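PDB 5E7P: cell division control protein Cdc48 from Mycobacterium smegmatis, which probably binds and hydrolyses ATP as a Cdc48-type member of the AAA ATPase family, and here carries bound ADP. Local coordinates for residues A496-A500 with V501-L505; L639-P642 with G643-E646. All coordinates share one frame; numbering follows the deposited sequence.

Contact 1. Residues A496-A500 with V501-L505; sequences ALTEA and VLWPL
Glu499 lies alongside Trp503 one helical turn further on, and the two side chains point the same way. From CB the acid starts out over the indole, 3.8 Å from Trp503 CE3. Its CG sits over the six-membered ring, 3.6 Å from the centroid and 17° off the normal, a CH-pi contact made at the rim side of that face. CD continues 3.6 Å from Trp503 CZ3, and OE2 ends 3.6 Å from Trp503 CH2, the carboxylate lying nearly flat on the indole with the planes 10° apart. CG is turned anti to its carbonyl carbon (chi1 -60°) and the chain runs extended beyond it, which carries the whole acid along the ring. OE1 makes a salt bridge with Arg495, one turn earlier.

Both residues belong to helix 491-506 of the second ATPase module. Leu497 and Val501 pack on both helix 534-539 and strand 623-629, and Leu502 on Leu539 of that helix. A wider pi-type turn at 498-500 changes the bonding here: Val501 N still reaches Leu497 O, but Trp503 N bonds to Thr498 O at 2.8 Å, five residues back. Thr498 meets the indole from the pyrrole end, its CG2 3.5 Å from Trp503 NE1, while its OG1 bonds back to Lys494 O. Pro504 has no N-H to give, and the helix kinks there; its CG rests 3.4 Å from Ala500 O, with Phe511 of helix 508-513 touching both Trp503 and Pro504.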
loop_
_atom_site.group_PDB
_atom_site.type_symbol
_atom_site.label_atom_id
_atom_site.label_comp_id
_atom_site.label_asym_id
_atom_site.label_seq_id
_atom_site.Cartn_x
_atom_site.Cartn_y
_atom_site.Cartn_z
ATOM N N ALA A 496 -7.374 -24.352 -3.713
ATOM C CA ALA A 496 -8.797 -24.152 -3.459
ATOM C C ALA A 496 -9.215 -22.699 -3.663
ATOM O O ALA A 496 -10.251 -22.427 -4.262
ATOM C CB ALA A 496 -9.162 -24.616 -2.055
ATOM N N LEU A 497 -8.405 -21.772 -3.162
ATOM C CA LEU A 497 -8.717 -20.349 -3.271
ATOM C C LEU A 497 -8.590 -19.846 -4.705
ATOM O O LEU A 497 -9.406 -19.043 -5.160
ATOM C CB LEU A 497 -7.831 -19.522 -2.335
ATOM C CG LEU A 497 -8.098 -19.685 -0.837
ATOM C CD1 LEU A 497 -7.303 -18.665 -0.031
ATOM C CD2 LEU A 497 -9.586 -19.572 -0.539
ATOM N N THR A 498 -7.560 -20.312 -5.407
ATOM C CA THR A 498 -7.373 -19.970 -6.812
ATOM C C THR A 498 -8.603 -20.369 -7.614
ATOM O O THR A 498 -9.097 -19.596 -8.434
ATOM C CB THR A 498 -6.131 -20.667 -7.409
ATOM O OG1 THR A 498 -4.945 -20.141 -6.802
ATOM C CG2 THR A 498 -6.054 -20.432 -8.902
ATOM N N GLU A 499 -9.109 -21.569 -7.356
ATOM C CA GLU A 499 -10.250 -22.088 -8.104
ATOM C C GLU A 499 -11.574 -21.464 -7.670
ATOM O O GLU A 499 -12.473 -21.273 -8.489
ATOM C CB GLU A 499 -10.310 -23.614 -7.999
ATOM C CG GLU A 499 -9.064 -24.303 -8.547
ATOM C CD GLU A 499 -9.206 -25.813 -8.646
ATOM O OE1 GLU A 499 -10.301 -26.335 -8.345
ATOM O OE2 GLU A 499 -8.215 -26.473 -9.027
ATOM N N ALA A 500 -11.687 -21.136 -6.388
ATOM C CA ALA A 500 -12.929 -20.583 -5.855
ATOM C C ALA A 500 -13.028 -19.068 -6.032
ATOM O O ALA A 500 -14.125 -18.517 -6.108
ATOM C CB ALA A 500 -13.092 -20.957 -4.387
ATOM N N VAL A 501 -11.883 -18.399 -6.104
ATOM C CA VAL A 501 -11.870 -16.940 -6.129
ATOM C C VAL A 501 -11.283 -16.357 -7.411
ATOM O O VAL A 501 -11.950 -15.599 -8.113
ATOM C CB VAL A 501 -11.116 -16.365 -4.910
ATOM C CG1 VAL A 501 -11.000 -14.852 -5.017
ATOM C CG2 VAL A 501 -11.812 -16.769 -3.619
ATOM N N LEU A 502 -10.035 -16.706 -7.714
ATOM C CA LEU A 502 -9.345 -16.125 -8.865
ATOM C C LEU A 502 -9.929 -16.556 -10.212
ATOM O O LEU A 502 -10.185 -15.718 -11.075
ATOM C CB LEU A 502 -7.846 -16.425 -8.815
ATOM C CG LEU A 502 -7.082 -15.690 -7.714
ATOM C CD1 LEU A 502 -5.579 -15.838 -7.914
ATOM C CD2 LEU A 502 -7.482 -14.225 -7.668
ATOM N N TRP A 503 -10.132 -17.858 -10.388
ATOM C CA TRP A 503 -10.677 -18.388 -11.638
ATOM C C TRP A 503 -12.003 -17.749 -12.085
ATOM O O TRP A 503 -12.114 -17.328 -13.235
ATOM C CB TRP A 503 -10.803 -19.916 -11.582
ATOM C CG TRP A 503 -9.517 -20.643 -11.801
ATOM C CD1 TRP A 503 -8.278 -20.093 -11.960
ATOM C CD2 TRP A 503 -9.342 -22.062 -11.896
ATOM N NE1 TRP A 503 -7.342 -21.083 -12.144
ATOM C CE2 TRP A 503 -7.971 -22.301 -12.110
ATOM C CE3 TRP A 503 -10.215 -23.153 -11.815
ATOM C CZ2 TRP A 503 -7.450 -23.585 -12.246
ATOM C CZ3 TRP A 503 -9.698 -24.426 -11.953
ATOM C CH2 TRP A 503 -8.327 -24.633 -12.162
ATOM N N PRO A 504 -13.013 -17.674 -11.191
ATOM C CA PRO A 504 -14.263 -17.060 -11.658
ATOM C C PRO A 504 -14.143 -15.571 -11.992
ATOM O O PRO A 504 -14.770 -15.120 -12.952
ATOM C CB PRO A 504 -15.223 -17.271 -10.478
ATOM C CG PRO A 504 -14.349 -17.510 -9.304
ATOM C CD PRO A 504 -13.158 -18.231 -9.833
ATOM N N LEU A 505 -13.358 -14.826 -11.221
ATOM C CA LEU A 505 -13.194 -13.394 -11.464
ATOM C C LEU A 505 -12.367 -13.112 -12.716
ATOM O O LEU A 505 -12.638 -12.161 -13.450
ATOM C CB LEU A 505 -12.560 -12.711 -10.252
ATOM C CG LEU A 505 -13.410 -12.710 -8.982
ATOM C CD1 LEU A 505 -12.572 -12.350 -7.771
ATOM C CD2 LEU A 505 -14.583 -11.756 -9.123
#

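Contact 2. Residues L639-P642 with G643-E646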
loop_
_atom_site.group_PDB
_atom_site.type_symbol
_atom_site.label_atom_id
_atom_site.label_comp_id
_atom_site.label_asym_id
_atom_site.label_seq_id
_atom_site.Cartn_x
_atom_site.Cartn_y
_atom_site.Cartn_z
ATOM N N LEU A 639 -25.051 -17.069 8.635
ATOM C CA LEU A 639 -23.983 -16.662 7.725
ATOM C C LEU A 639 -23.535 -17.822 6.841
ATOM O O LEU A 639 -22.974 -17.611 5.767
ATOM C CB LEU A 639 -22.774 -16.153 8.519
ATOM C CG LEU A 639 -22.639 -14.678 8.913
ATOM C CD1 LEU A 639 -22.125 -13.860 7.749
ATOM C CD2 LEU A 639 -23.945 -14.103 9.439
ATOM N N LEU A 640 -23.784 -19.045 7.298
ATOM C CA LEU A 640 -23.213 -20.227 6.660
ATOM C C LEU A 640 -24.210 -20.979 5.781
ATOM O O LEU A 640 -23.909 -22.060 5.276
ATOM C CB LEU A 640 -22.632 -21.171 7.719
ATOM C CG LEU A 640 -21.690 -20.529 8.740
ATOM C CD1 LEU A 640 -21.057 -21.581 9.636
ATOM C CD2 LEU A 640 -20.620 -19.698 8.046
ATOM N N ARG A 641 -25.392 -20.404 5.602
ATOM C CA ARG A 641 -26.426 -21.026 4.784
ATOM C C ARG A 641 -26.130 -20.839 3.297
ATOM O O ARG A 641 -25.413 -19.910 2.921
ATOM C CB ARG A 641 -27.797 -20.452 5.149
ATOM C CG ARG A 641 -28.219 -20.770 6.574
ATOM C CD ARG A 641 -29.507 -20.068 6.955
ATOM N NE ARG A 641 -29.834 -20.288 8.361
ATOM C CZ ARG A 641 -30.816 -19.669 9.009
ATOM N NH1 ARG A 641 -31.578 -18.782 8.380
ATOM N NH2 ARG A 641 -31.034 -19.936 10.292
ATOM N N PRO A 642 -26.658 -21.740 2.449
ATOM C CA PRO A 642 -26.486 -21.646 0.993
ATOM C C PRO A 642 -26.857 -20.266 0.450
ATOM O O PRO A 642 -27.775 -19.625 0.961
ATOM C CB PRO A 642 -27.453 -22.704 0.464
ATOM C CG PRO A 642 -27.488 -23.730 1.537
ATOM C CD PRO A 642 -27.365 -22.976 2.837
ATOM N N GLY A 643 -26.134 -19.819 -0.572
ATOM C CA GLY A 643 -26.304 -18.481 -1.102
ATOM C C GLY A 643 -25.396 -17.491 -0.398
ATOM O O GLY A 643 -25.120 -16.407 -0.911
ATOM N N ARG A 644 -24.928 -17.869 0.787
ATOM C CA ARG A 644 -24.046 -17.014 1.568
ATOM C C ARG A 644 -22.651 -17.629 1.664
ATOM O O ARG A 644 -22.101 -18.076 0.658
ATOM C CB ARG A 644 -24.643 -16.765 2.954
ATOM C CG ARG A 644 -26.099 -16.324 2.903
ATOM C CD ARG A 644 -26.563 -15.737 4.224
ATOM N NE ARG A 644 -27.889 -15.133 4.115
ATOM C CZ ARG A 644 -28.981 -15.608 4.704
ATOM N NH1 ARG A 644 -28.913 -16.699 5.457
ATOM N NH2 ARG A 644 -30.142 -14.988 4.545
ATOM N N LEU A 645 -22.082 -17.652 2.864
ATOM C CA LEU A 645 -20.757 -18.236 3.068
ATOM C C LEU A 645 -20.859 -19.753 3.196
ATOM O O LEU A 645 -20.847 -20.287 4.305
ATOM C CB LEU A 645 -20.096 -17.644 4.315
ATOM C CG LEU A 645 -19.207 -16.405 4.162
ATOM C CD1 LEU A 645 -19.844 -15.355 3.265
ATOM C CD2 LEU A 645 -18.884 -15.819 5.528
ATOM N N GLU A 646 -20.952 -20.444 2.063
ATOM C CA GLU A 646 -21.256 -21.875 2.069
ATOM C C GLU A 646 -20.075 -22.775 1.697
ATOM O O GLU A 646 -20.092 -23.975 1.969
ATOM C CB GLU A 646 -22.448 -22.173 1.157
ATOM C CG GLU A 646 -22.217 -21.835 -0.304
ATOM C CD GLU A 646 -23.351 -22.317 -1.196
ATOM O OE1 GLU A 646 -24.235 -21.497 -1.532
ATOM O OE2 GLU A 646 -23.356 -23.516 -1.556
#
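A type II beta turn from Arg641 to Arg644 reverses the chain just ahead of strand 645-650, bringing Leu639 and Leu640 alongside Leu645. The turn is closed by Arg644 N, which donates to Arg641 O at 3.0 Å. Next to it, Leu645 N bonds to Leu639 O, and the CA-H of Leu640 points at Leu645 O with a CA-to-O distance of 3.3 Å. Gly643, the third residue of the turn, takes the positive phi usual for that place in a type II turn, a place commonly filled by glycine.

The turn is also gripped by an acid from the start of the strand: Gly643 N donates to Glu646 OE1 at 2.7 Å, nearly straight at 174°, meeting the anti side of the carboxylate and somewhat out of its plane. Glu646 reaches back because its CG stands between the backbone N and the carbonyl carbon (chi1 62°), and OE1 also comes 3.4 Å from Pro642 CA.

This turn leads into the edge strand of the parallel sheet in the second AAA module. Arg641 and Arg644 run extended side by side, Arg641 CD approaching the guanidinium edge of Arg644 at NH1, 3.7 Å away. The guanidinium planes are 42° apart. Arg644 is held by Asp615 through NE and by Ala638 O through NH1, which probably eases its closeness to the second arginine. Among the apolar side chains, Leu639 CD1 lies 4.4 Å from Leu645 CD2, and Leu639 packs on leucines of helix 602-617.

Contact 1 comes first along the chain and contact 2 well after it, in series. Their centres are about 17 Å apart and their nearest atoms about 9 Å, so they do not touch. Both are associated with the parallel sheet of the second ATPase module: helix 491-506, which holds 496-505, packs on strand 623-629 inside that sheet, whereas 639-646 leads into 645-650, one of its two outermost strands, next to 521-525. The side chain of Leu497 is about 8 Å from that of Lys532, and the side chain of Leu645 is about 11 Å from that of Lys532. Both contacts therefore lie in the same module as this ADP-binding lysine, without a direct part in its site being evident.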